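Long-range contacts in PurR transcriptional regulator (Vibrio parahaemolyticus, PDB 3D8U), which probably acts as a LacI/PurR-family transcription factor that binds cis-regulatory DNA and controls transcription: residues I126-N131 against E161-Q166; C187-I192 against C215-S220; R137-W142 against D154-T159; F120-F125 against S181-V186. All coordinates share one frame; numbering follows the deposited sequence.

In the fold
The four contacts sample one four-stranded parallel sheet, in the order 156-159, 123-128, 184-187, 212-215, and the loops at its carboxyl ends. Interaction 4 pairs the two inner strands and buries the most surface, through backbone bonds, aliphatic packing and a pair of asparagines at the entry to the strands. Interaction 3 has no hydrogen bond between its segments and lays helix 133-148 on edge strand 156-159 mainly by apolar packing; its W142 also meets F125. Past the strand ends the chemistry turns polar: in buried interaction 2 a glutamate grips the loop after strand 212-215, whereas surface interaction 1 depends on one backbone bond. S188 bonds the end of strand 123-128 and H189 packs on P163, both of interaction 1.

Interaction 1. Residues I126-N131 against E161-Q166; sequences IGARGN and EAPSSQ
R129 and E161 meet through their backbones: R129 N donates to E161 O at 2.7 Å, approaching almost in line with the carbonyl bond (C=O...N 171°). E161 CB points away from the opposing segment, and the residue takes part through its main chain. A128 fills the space next to this bond. Its methyl points at the opposing loop, with A128 CB 3.2 Å from E161 O and 3.9 Å from P163 N, so the same carbonyl is flanked by an N-H and a methyl. Both loops follow the carboxyl ends of adjacent parallel strands, 123-128 and 156-159, in the periplasmic-binding-protein-like fold, where LacI-family relatives have their effector cleft. P163 packs loosely here, its CD 4.3 Å from R129 CG, and it also touches H189 and I192. R129 has a left-handed backbone, and its side chain bends at chi2 and chi3 to carry the guanidinium away from the loop, where NH2 makes a weak hydrogen bond to Y43 OH. Just after P163, S164 caps helix 165-178, its OG accepting from L167 N, and S165 packs on S220 of the second subunit.

Interaction 2. Residues C187-I192 against C215-S220; sequences CSHEEI and CLEGSS
E190 and C215 come together because both carry the next side-chain atom opposite their own backbone nitrogen, CG at chi1 -158° and SG at chi1 170°. C215 SG thereby rests against the start of helix 190-203, 3.4 Å from E190 CA, while the glutamate runs on extended past CG to the loop beyond. There OE2 is held twice within the contact. S219 OG donates to E190 OE2 at 3.0 Å along the syn lone pair, the side of the other carboxylate oxygen, and S219 N reaches E190 OE2 at 2.6 Å from above the carboxylate plane. A third donor, G222 N, also binds OE2. S219 is the N-cap of helix 220-223, its OG accepting from M221 N, so the carboxylate probably adds to the capping of this helix start, which its negative charge would be expected to suit.

Nearer the sheet, L216 N donates to C187 O at 2.8 Å, the last backbone bond of the parallel pairing of C187 with C215. L216 CB lies 3.5 Å from S188 O. S188 OG and H189 ND1 are hydrogen-bonded, and H189 NE2 bonds E15 OE2; E217 turns its OE2 to Y236 OH.

The contact therefore spans the carboxyl ends of neighbouring strands 184-187 and 212-215: helix 190-203 begins at H189, its N-cap, with A193 against both C187 and C215, while Q138 of helix 133-148 touches S188 and L216.

Interaction 3. Residues R137-W142 against D154-T159; sequences RQLHGW and DHFLTT
The backbone oxygen of H155 accepts a hydrogen bond from F125 N of the adjacent strand and is also approached by the indole of W142, whose CH2 lies 3.8 Å from H155 O. This is the inside of a beta-alpha-beta crossover: strand 123-128 leads through helix 133-148 to strand 156-159, parallel to the first and at the edge of the sheet within this chain. Such a unit closes by packing one helix side on its strands, and here L139 and W142, one turn apart, do so without any hydrogen bond between the segments. W142 points at the strand with CG anti to the backbone N (chi1 160°), which brings the six-membered end of the indole to the base of F156. L139 lies on the same side of the phenyl plane, farther out, and crosses F156 at about a right angle: its CD1 sits over the centre of one ring face, 4.2 Å above the plane, while CD2 is 4.0 Å from F156 CG. F125 meets the W142 ring too, with planes about 25° apart. L157 turns the other way, to L175 of helix 165-178. W142 CZ3 approaches both F156 CB and F156 CD1, at 3.7 Å each.

Interaction 4. Residues F120-F125 against S181-V186; sequences FKNVGF and SLNALV
F120 enters the contact with its CB 3.9 Å from A184 CB, just ahead of the two parallel strands, 123-128 and 184-187, that lie side by side at the middle of this four-stranded sheet. Next but one, N122 interlocks with N183. N183 N donates to N122 O at 3.1 Å, and N122 N makes a weak bond to N183 OD1 at 3.3 Å, the two side chains crossing at about a right angle. With chi1 at 57°, the N122 amide swings across to the loop that leads into strand 184-187, where ND2 donates to S181 O at 2.9 Å from above the carbonyl plane. V123 then presents CG1 to V186 CG2, 3.5 Å apart, on the face that L115 of helix 104-117 and W142 of helix 133-148 cover. G124 carries the regular pairing: G124 N donates to A184 O and G124 O accepts from V186 N, each at 2.8 Å. L182 and L185 pack beside this glycine on the opposite face, which leucines of helix 165-178 cover. F125 closes the segment back on the face of V123, its ring lying obliquely against V186, with F125 CD1 3.7 Å from V186 CB.

Interaction 1. Residues I126-N131 against E161-Q166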
loop_
_atom_site.group_PDB
_atom_site.type_symbol
_atom_site.label_atom_id
_atom_site.label_comp_id
_atom_site.label_asym_id
_atom_site.label_seq_id
_atom_site.Cartn_x
_atom_site.Cartn_y
_atom_site.Cartn_z
ATOM N N ILE B 126 20.373 -1.656 1.116
ATOM C CA ILE B 126 19.578 -0.627 1.724
ATOM C C ILE B 126 18.291 -1.262 2.203
ATOM O O ILE B 126 17.587 -1.885 1.418
ATOM C CB ILE B 126 19.275 0.487 0.722
ATOM C CG1 ILE B 126 20.563 1.150 0.239
ATOM C CG2 ILE B 126 18.423 1.534 1.352
ATOM C CD1 ILE B 126 20.384 1.886 -1.087
ATOM N N GLY B 127 17.971 -1.099 3.480
ATOM C CA GLY B 127 16.682 -1.578 3.996
ATOM C C GLY B 127 16.010 -0.715 5.049
ATOM O O GLY B 127 16.648 0.149 5.653
ATOM N N ALA B 128 14.720 -0.936 5.289
ATOM C CA ALA B 128 14.055 -0.176 6.346
ATOM C C ALA B 128 13.184 -0.967 7.288
ATOM O O ALA B 128 13.070 -2.183 7.198
ATOM C CB ALA B 128 13.279 0.950 5.766
ATOM N N ARG B 129 12.516 -0.225 8.166
ATOM C CA ARG B 129 11.913 -0.743 9.410
ATOM C C ARG B 129 12.826 -1.807 10.014
ATOM O O ARG B 129 12.414 -2.920 10.293
ATOM C CB ARG B 129 10.424 -1.149 9.286
ATOM C CG ARG B 129 9.937 -1.570 7.922
ATOM C CD ARG B 129 10.307 -3.005 7.598
ATOM N NE ARG B 129 9.252 -3.962 7.960
ATOM C CZ ARG B 129 9.466 -5.258 8.207
ATOM N NH1 ARG B 129 10.706 -5.763 8.142
ATOM N NH2 ARG B 129 8.440 -6.049 8.538
ATOM N N GLY B 130 14.081 -1.396 10.208
ATOM C CA GLY B 130 15.165 -2.254 10.641
ATOM C C GLY B 130 15.360 -2.318 12.136
ATOM O O GLY B 130 16.438 -2.697 12.616
ATOM N N ASN B 131 14.324 -1.925 12.866
ATOM C CA ASN B 131 14.227 -2.194 14.290
ATOM C C ASN B 131 13.196 -3.317 14.454
ATOM O O ASN B 131 13.131 -3.959 15.509
ATOM C CB ASN B 131 13.837 -0.932 15.091
ATOM C CG ASN B 131 14.795 0.295 14.843
ATOM O OD1 ASN B 131 14.770 1.268 15.609
ATOM N ND2 ASN B 131 15.604 0.253 13.774
ATOM N N GLU B 161 12.702 3.869 10.138
ATOM C CA GLU B 161 11.597 4.373 9.337
ATOM C C GLU B 161 11.034 3.409 8.293
ATOM O O GLU B 161 11.526 2.298 8.129
ATOM C CB GLU B 161 11.962 5.709 8.711
ATOM C CG GLU B 161 11.358 6.854 9.512
ATOM C CD GLU B 161 12.250 8.081 9.527
ATOM O OE1 GLU B 161 12.512 8.604 10.633
ATOM O OE2 GLU B 161 12.701 8.512 8.435
ATOM N N ALA B 162 9.981 3.854 7.608
ATOM C CA ALA B 162 9.285 3.037 6.613
ATOM C C ALA B 162 9.941 3.204 5.248
ATOM O O ALA B 162 10.567 4.246 4.992
ATOM C CB ALA B 162 7.816 3.402 6.560
ATOM N N PRO B 163 9.802 2.174 4.377
ATOM C CA PRO B 163 10.461 2.114 3.079
ATOM C C PRO B 163 9.898 3.199 2.184
ATOM O O PRO B 163 8.706 3.481 2.252
ATOM C CB PRO B 163 10.036 0.753 2.553
ATOM C CG PRO B 163 8.715 0.529 3.177
ATOM C CD PRO B 163 8.961 0.979 4.574
ATOM N N SER B 164 10.751 3.810 1.374
ATOM C CA SER B 164 10.359 4.949 0.606
ATOM C C SER B 164 11.334 5.030 -0.537
ATOM O O SER B 164 12.455 4.525 -0.443
ATOM C CB SER B 164 10.495 6.193 1.454
ATOM O OG SER B 164 11.826 6.669 1.412
ATOM N N SER B 165 10.937 5.671 -1.626
ATOM C CA SER B 165 11.879 5.768 -2.703
ATOM C C SER B 165 12.884 6.843 -2.403
ATOM O O SER B 165 13.975 6.782 -2.940
ATOM C CB SER B 165 11.212 5.992 -4.046
ATOM O OG SER B 165 10.450 7.171 -3.998
ATOM N N GLN B 166 12.541 7.815 -1.549
ATOM C CA GLN B 166 13.539 8.823 -1.132
ATOM C C GLN B 166 14.694 8.090 -0.460
ATOM O O GLN B 166 15.874 8.395 -0.661
ATOM C CB GLN B 166 12.985 9.861 -0.158
ATOM C CG GLN B 166 14.079 10.731 0.404
ATOM C CD GLN B 166 13.613 11.669 1.494
ATOM O OE1 GLN B 166 12.532 11.519 2.067
ATOM N NE2 GLN B 166 14.434 12.664 1.791
#

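Interaction 2. Residues C187-I192 against C215-S220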
loop_
_atom_site.group_PDB
_atom_site.type_symbol
_atom_site.label_atom_id
_atom_site.label_comp_id
_atom_site.label_asym_id
_atom_site.label_seq_id
_atom_site.Cartn_x
_atom_site.Cartn_y
_atom_site.Cartn_z
ATOM N N CYS B 187 17.954 -4.236 -2.163
ATOM C CA CYS B 187 16.993 -3.419 -1.471
ATOM C C CYS B 187 15.994 -4.263 -0.710
ATOM O O CYS B 187 15.392 -5.211 -1.276
ATOM C CB CYS B 187 16.226 -2.609 -2.486
ATOM S SG CYS B 187 17.305 -1.531 -3.347
ATOM N N SER B 188 15.761 -3.890 0.543
ATOM C CA SER B 188 14.835 -4.635 1.356
ATOM C C SER B 188 13.401 -4.612 0.801
ATOM O O SER B 188 12.629 -5.562 1.032
ATOM C CB SER B 188 14.834 -4.089 2.762
ATOM O OG SER B 188 14.065 -2.914 2.806
ATOM N N HIS B 189 13.071 -3.546 0.070
ATOM C CA HIS B 189 11.696 -3.227 -0.284
ATOM C C HIS B 189 11.622 -2.658 -1.674
ATOM O O HIS B 189 12.572 -2.052 -2.175
ATOM C CB HIS B 189 11.147 -2.128 0.619
ATOM C CG HIS B 189 10.681 -2.606 1.942
ATOM N ND1 HIS B 189 11.530 -3.159 2.870
ATOM C CD2 HIS B 189 9.455 -2.592 2.508
ATOM C CE1 HIS B 189 10.843 -3.476 3.952
ATOM N NE2 HIS B 189 9.579 -3.146 3.758
ATOM N N GLU B 190 10.452 -2.783 -2.278
ATOM C CA GLU B 190 10.290 -2.376 -3.657
ATOM C C GLU B 190 10.323 -0.871 -3.857
ATOM O O GLU B 190 10.869 -0.405 -4.855
ATOM C CB GLU B 190 9.016 -2.974 -4.218
ATOM C CG GLU B 190 8.974 -3.085 -5.710
ATOM C CD GLU B 190 7.586 -3.351 -6.167
ATOM O OE1 GLU B 190 6.647 -2.752 -5.575
ATOM O OE2 GLU B 190 7.423 -4.171 -7.098
ATOM N N GLU B 191 9.747 -0.116 -2.918
ATOM C CA GLU B 191 9.881 1.379 -2.935
ATOM C C GLU B 191 11.346 1.810 -2.958
ATOM O O GLU B 191 11.742 2.676 -3.722
ATOM C CB GLU B 191 9.203 2.023 -1.740
ATOM C CG GLU B 191 7.746 1.734 -1.682
ATOM C CD GLU B 191 7.337 0.867 -0.496
ATOM O OE1 GLU B 191 7.899 -0.247 -0.262
ATOM O OE2 GLU B 191 6.397 1.333 0.197
ATOM N N ILE B 192 12.148 1.144 -2.137
ATOM C CA ILE B 192 13.557 1.422 -2.044
ATOM C C ILE B 192 14.263 1.222 -3.388
ATOM O O ILE B 192 14.990 2.091 -3.865
ATOM C CB ILE B 192 14.146 0.553 -0.955
ATOM C CG1 ILE B 192 13.519 0.967 0.373
ATOM C CG2 ILE B 192 15.660 0.632 -0.956
ATOM C CD1 ILE B 192 13.637 -0.025 1.506
ATOM N N CYS B 215 15.629 -6.566 -5.760
ATOM C CA CYS B 215 14.670 -6.171 -4.722
ATOM C C CYS B 215 14.264 -7.377 -3.942
ATOM O O CYS B 215 14.133 -8.453 -4.502
ATOM C CB CYS B 215 13.439 -5.537 -5.336
ATOM S SG CYS B 215 12.083 -5.275 -4.163
ATOM N N LEU B 216 14.063 -7.218 -2.647
ATOM C CA LEU B 216 13.833 -8.395 -1.794
ATOM C C LEU B 216 12.357 -8.788 -1.659
ATOM O O LEU B 216 12.034 -9.793 -1.018
ATOM C CB LEU B 216 14.431 -8.139 -0.411
ATOM C CG LEU B 216 15.715 -8.862 0.014
ATOM C CD1 LEU B 216 16.631 -9.267 -1.142
ATOM C CD2 LEU B 216 16.479 -8.028 1.042
ATOM N N GLU B 217 11.470 -7.978 -2.245
ATOM C CA GLU B 217 10.029 -8.176 -2.129
ATOM C C GLU B 217 9.352 -7.405 -3.234
ATOM O O GLU B 217 8.706 -6.388 -2.992
ATOM C CB GLU B 217 9.496 -7.729 -0.761
ATOM C CG GLU B 217 8.096 -8.240 -0.455
ATOM C CD GLU B 217 7.300 -7.373 0.545
ATOM O OE1 GLU B 217 7.480 -6.113 0.578
ATOM O OE2 GLU B 217 6.455 -7.962 1.280
ATOM N N GLY B 218 9.530 -7.872 -4.462
ATOM C CA GLY B 218 8.934 -7.220 -5.635
ATOM C C GLY B 218 7.467 -7.536 -5.868
ATOM O O GLY B 218 6.913 -8.494 -5.344
ATOM N N SER B 219 6.836 -6.694 -6.652
ATOM C CA SER B 219 5.481 -6.887 -7.080
ATOM C C SER B 219 5.505 -6.544 -8.563
ATOM O O SER B 219 6.559 -6.209 -9.114
ATOM C CB SER B 219 4.585 -5.889 -6.352
ATOM O OG SER B 219 4.470 -4.652 -7.066
ATOM N N SER B 220 4.346 -6.556 -9.200
ATOM C CA SER B 220 4.263 -6.136 -10.592
ATOM C C SER B 220 4.788 -4.724 -10.766
ATOM O O SER B 220 5.151 -4.321 -11.873
ATOM C CB SER B 220 2.820 -6.200 -11.060
ATOM O OG SER B 220 2.078 -5.276 -10.302
#

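Interaction 3. Residues R137-W142 against D154-T159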
loop_
_atom_site.group_PDB
_atom_site.type_symbol
_atom_site.label_atom_id
_atom_site.label_comp_id
_atom_site.label_asym_id
_atom_site.label_seq_id
_atom_site.Cartn_x
_atom_site.Cartn_y
_atom_site.Cartn_z
ATOM N N ARG B 137 16.965 -10.202 9.671
ATOM C CA ARG B 137 17.112 -11.485 9.025
ATOM C C ARG B 137 17.522 -11.367 7.573
ATOM O O ARG B 137 18.203 -12.231 7.073
ATOM C CB ARG B 137 15.820 -12.235 9.118
ATOM C CG ARG B 137 15.597 -12.927 10.454
ATOM C CD ARG B 137 15.866 -14.399 10.344
ATOM N NE ARG B 137 17.100 -14.699 11.055
ATOM C CZ ARG B 137 17.834 -15.802 10.930
ATOM N NH1 ARG B 137 17.500 -16.778 10.096
ATOM N NH2 ARG B 137 18.930 -15.913 11.656
ATOM N N GLN B 138 17.122 -10.305 6.894
ATOM C CA GLN B 138 17.537 -10.076 5.507
ATOM C C GLN B 138 18.968 -9.548 5.439
ATOM O O GLN B 138 19.729 -9.945 4.566
ATOM C CB GLN B 138 16.634 -9.062 4.796
ATOM C CG GLN B 138 15.155 -9.183 5.077
ATOM C CD GLN B 138 14.352 -8.088 4.402
ATOM O OE1 GLN B 138 13.594 -8.351 3.463
ATOM N NE2 GLN B 138 14.517 -6.850 4.864
ATOM N N LEU B 139 19.312 -8.636 6.348
ATOM C CA LEU B 139 20.654 -8.060 6.443
ATOM C C LEU B 139 21.615 -9.186 6.620
ATOM O O LEU B 139 22.582 -9.320 5.886
ATOM C CB LEU B 139 20.778 -7.195 7.690
ATOM C CG LEU B 139 21.414 -5.805 7.673
ATOM C CD1 LEU B 139 22.348 -5.677 8.818
ATOM C CD2 LEU B 139 22.148 -5.509 6.402
ATOM N N HIS B 140 21.312 -10.007 7.615
ATOM C CA HIS B 140 22.123 -11.142 7.963
ATOM C C HIS B 140 22.227 -12.062 6.772
ATOM O O HIS B 140 23.308 -12.564 6.464
ATOM C CB HIS B 140 21.486 -11.881 9.114
ATOM C CG HIS B 140 21.752 -11.260 10.440
ATOM N ND1 HIS B 140 20.946 -11.471 11.535
ATOM C CD2 HIS B 140 22.751 -10.454 10.860
ATOM C CE1 HIS B 140 21.439 -10.828 12.576
ATOM N NE2 HIS B 140 22.537 -10.205 12.194
ATOM N N GLY B 141 21.106 -12.272 6.091
ATOM C CA GLY B 141 21.116 -13.130 4.929
ATOM C C GLY B 141 22.150 -12.593 3.981
ATOM O O GLY B 141 22.921 -13.331 3.409
ATOM N N TRP B 142 22.187 -11.284 3.851
ATOM C CA TRP B 142 23.044 -10.669 2.860
ATOM C C TRP B 142 24.490 -10.758 3.300
ATOM O O TRP B 142 25.378 -10.996 2.477
ATOM C CB TRP B 142 22.608 -9.229 2.586
ATOM C CG TRP B 142 23.644 -8.365 1.978
ATOM C CD1 TRP B 142 24.071 -8.376 0.675
ATOM C CD2 TRP B 142 24.407 -7.345 2.642
ATOM N NE1 TRP B 142 25.057 -7.413 0.488
ATOM C CE2 TRP B 142 25.280 -6.770 1.675
ATOM C CE3 TRP B 142 24.454 -6.870 3.956
ATOM C CZ2 TRP B 142 26.184 -5.752 1.988
ATOM C CZ3 TRP B 142 25.348 -5.826 4.256
ATOM C CH2 TRP B 142 26.205 -5.295 3.276
ATOM N N ASP B 154 30.210 -4.564 4.736
ATOM C CA ASP B 154 29.894 -3.478 5.646
ATOM C C ASP B 154 29.490 -2.240 4.887
ATOM O O ASP B 154 29.851 -1.144 5.257
ATOM C CB ASP B 154 31.034 -3.222 6.680
ATOM C CG ASP B 154 32.434 -3.557 6.130
ATOM O OD1 ASP B 154 32.484 -3.969 4.924
ATOM O OD2 ASP B 154 33.465 -3.409 6.884
ATOM N N HIS B 155 28.750 -2.420 3.803
ATOM C CA HIS B 155 28.238 -1.271 3.054
ATOM C C HIS B 155 26.750 -1.373 2.994
ATOM O O HIS B 155 26.142 -1.725 1.960
ATOM C CB HIS B 155 28.941 -1.056 1.693
ATOM C CG HIS B 155 30.356 -0.597 1.853
ATOM N ND1 HIS B 155 30.682 0.610 2.438
ATOM C CD2 HIS B 155 31.535 -1.230 1.627
ATOM C CE1 HIS B 155 31.999 0.728 2.499
ATOM N NE2 HIS B 155 32.542 -0.378 2.022
ATOM N N PHE B 156 26.171 -1.091 4.154
ATOM C CA PHE B 156 24.729 -1.140 4.296
ATOM C C PHE B 156 24.158 0.103 4.971
ATOM O O PHE B 156 24.868 0.773 5.750
ATOM C CB PHE B 156 24.307 -2.410 5.026
ATOM C CG PHE B 156 24.751 -2.480 6.431
ATOM C CD1 PHE B 156 25.880 -3.185 6.779
ATOM C CD2 PHE B 156 24.029 -1.876 7.433
ATOM C CE1 PHE B 156 26.296 -3.291 8.109
ATOM C CE2 PHE B 156 24.453 -1.979 8.782
ATOM C CZ PHE B 156 25.575 -2.698 9.097
ATOM N N LEU B 157 22.889 0.398 4.665
ATOM C CA LEU B 157 22.141 1.437 5.355
ATOM C C LEU B 157 20.816 0.910 5.813
ATOM O O LEU B 157 20.070 0.351 4.986
ATOM C CB LEU B 157 21.837 2.578 4.399
ATOM C CG LEU B 157 22.621 3.870 4.401
ATOM C CD1 LEU B 157 23.920 3.741 5.176
ATOM C CD2 LEU B 157 22.901 4.221 2.952
ATOM N N THR B 158 20.473 1.112 7.086
ATOM C CA THR B 158 19.102 0.795 7.519
ATOM C C THR B 158 18.428 1.940 8.273
ATOM O O THR B 158 19.106 2.745 8.900
ATOM C CB THR B 158 19.061 -0.471 8.360
ATOM O OG1 THR B 158 20.037 -0.377 9.399
ATOM C CG2 THR B 158 19.363 -1.708 7.504
ATOM N N THR B 159 17.104 2.047 8.200
ATOM C CA THR B 159 16.407 2.975 9.097
ATOM C C THR B 159 15.308 2.285 9.851
ATOM O O THR B 159 14.772 1.263 9.427
ATOM C CB THR B 159 15.785 4.208 8.388
ATOM O OG1 THR B 159 14.739 3.797 7.497
ATOM C CG2 THR B 159 16.844 5.004 7.616
#

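Interaction 4. Residues F120-F125 against S181-V186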
loop_
_atom_site.group_PDB
_atom_site.type_symbol
_atom_site.label_atom_id
_atom_site.label_comp_id
_atom_site.label_asym_id
_atom_site.label_seq_id
_atom_site.Cartn_x
_atom_site.Cartn_y
_atom_site.Cartn_z
ATOM N N PHE B 120 28.513 -9.576 -10.041
ATOM C CA PHE B 120 28.460 -8.299 -9.327
ATOM C C PHE B 120 28.932 -8.468 -7.883
ATOM O O PHE B 120 28.158 -8.737 -6.954
ATOM C CB PHE B 120 27.054 -7.732 -9.383
ATOM C CG PHE B 120 26.526 -7.566 -10.783
ATOM C CD1 PHE B 120 25.643 -8.504 -11.325
ATOM C CD2 PHE B 120 26.927 -6.493 -11.568
ATOM C CE1 PHE B 120 25.150 -8.376 -12.619
ATOM C CE2 PHE B 120 26.468 -6.357 -12.858
ATOM C CZ PHE B 120 25.559 -7.297 -13.395
ATOM N N LYS B 121 30.221 -8.308 -7.681
ATOM C CA LYS B 121 30.784 -8.683 -6.404
ATOM C C LYS B 121 30.872 -7.562 -5.346
ATOM O O LYS B 121 31.417 -7.797 -4.247
ATOM C CB LYS B 121 32.153 -9.376 -6.617
ATOM C CG LYS B 121 32.028 -10.737 -7.352
ATOM C CD LYS B 121 33.356 -11.390 -7.635
ATOM C CE LYS B 121 33.220 -12.902 -7.529
ATOM N NZ LYS B 121 34.438 -13.604 -6.919
ATOM N N ASN B 122 30.406 -6.345 -5.626
ATOM C CA ASN B 122 30.471 -5.416 -4.499
ATOM C C ASN B 122 29.245 -4.652 -4.149
ATOM O O ASN B 122 29.081 -3.491 -4.483
ATOM C CB ASN B 122 31.794 -4.631 -4.335
ATOM C CG ASN B 122 32.151 -3.838 -5.522
ATOM O OD1 ASN B 122 33.306 -3.852 -5.968
ATOM N ND2 ASN B 122 31.173 -3.117 -6.058
ATOM N N VAL B 123 28.440 -5.366 -3.373
ATOM C CA VAL B 123 27.051 -5.124 -3.202
ATOM C C VAL B 123 26.856 -4.274 -1.994
ATOM O O VAL B 123 27.462 -4.513 -0.984
ATOM C CB VAL B 123 26.334 -6.461 -2.945
ATOM C CG1 VAL B 123 24.834 -6.280 -3.034
ATOM C CG2 VAL B 123 26.789 -7.503 -3.930
ATOM N N GLY B 124 25.996 -3.278 -2.109
ATOM C CA GLY B 124 25.545 -2.539 -0.959
ATOM C C GLY B 124 24.156 -3.028 -0.619
ATOM O O GLY B 124 23.497 -3.716 -1.422
ATOM N N PHE B 125 23.698 -2.662 0.568
ATOM C CA PHE B 125 22.360 -3.035 1.015
ATOM C C PHE B 125 21.616 -1.814 1.520
ATOM O O PHE B 125 22.156 -1.034 2.311
ATOM C CB PHE B 125 22.506 -4.035 2.164
ATOM C CG PHE B 125 21.213 -4.555 2.707
ATOM C CD1 PHE B 125 20.640 -5.715 2.182
ATOM C CD2 PHE B 125 20.591 -3.921 3.782
ATOM C CE1 PHE B 125 19.450 -6.239 2.714
ATOM C CE2 PHE B 125 19.384 -4.432 4.329
ATOM C CZ PHE B 125 18.817 -5.587 3.792
ATOM N N SER B 181 33.452 2.293 -5.831
ATOM C CA SER B 181 33.569 1.037 -6.531
ATOM C C SER B 181 32.239 0.255 -6.500
ATOM O O SER B 181 32.031 -0.624 -7.330
ATOM C CB SER B 181 34.699 0.205 -5.960
ATOM O OG SER B 181 34.302 -0.245 -4.691
ATOM N N LEU B 182 31.344 0.594 -5.564
ATOM C CA LEU B 182 30.010 -0.036 -5.427
ATOM C C LEU B 182 29.474 -0.385 -6.781
ATOM O O LEU B 182 29.606 0.421 -7.680
ATOM C CB LEU B 182 29.037 0.925 -4.776
ATOM C CG LEU B 182 27.585 0.444 -4.773
ATOM C CD1 LEU B 182 27.341 -0.402 -3.552
ATOM C CD2 LEU B 182 26.596 1.594 -4.798
ATOM N N ASN B 183 28.880 -1.563 -6.944
ATOM C CA ASN B 183 28.361 -1.954 -8.252
ATOM C C ASN B 183 27.131 -2.873 -8.284
ATOM O O ASN B 183 26.757 -3.365 -9.337
ATOM C CB ASN B 183 29.475 -2.504 -9.136
ATOM C CG ASN B 183 29.861 -3.917 -8.800
ATOM O OD1 ASN B 183 29.121 -4.652 -8.172
ATOM N ND2 ASN B 183 31.028 -4.312 -9.243
ATOM N N ALA B 184 26.524 -3.114 -7.129
ATOM C CA ALA B 184 25.149 -3.632 -7.076
ATOM C C ALA B 184 24.424 -3.232 -5.767
ATOM O O ALA B 184 25.075 -2.850 -4.770
ATOM C CB ALA B 184 25.123 -5.136 -7.276
ATOM N N LEU B 185 23.104 -3.350 -5.765
ATOM C CA LEU B 185 22.345 -3.039 -4.581
ATOM C C LEU B 185 21.342 -4.110 -4.207
ATOM O O LEU B 185 20.640 -4.632 -5.086
ATOM C CB LEU B 185 21.582 -1.758 -4.840
ATOM C CG LEU B 185 21.871 -0.470 -4.092
ATOM C CD1 LEU B 185 23.279 -0.418 -3.623
ATOM C CD2 LEU B 185 21.557 0.691 -5.035
ATOM N N VAL B 186 21.244 -4.435 -2.920
ATOM C CA VAL B 186 20.127 -5.263 -2.452
ATOM C C VAL B 186 19.186 -4.331 -1.722
ATOM O O VAL B 186 19.572 -3.708 -0.753
ATOM C CB VAL B 186 20.543 -6.358 -1.438
ATOM C CG1 VAL B 186 19.336 -7.163 -1.004
ATOM C CG2 VAL B 186 21.596 -7.278 -1.995
#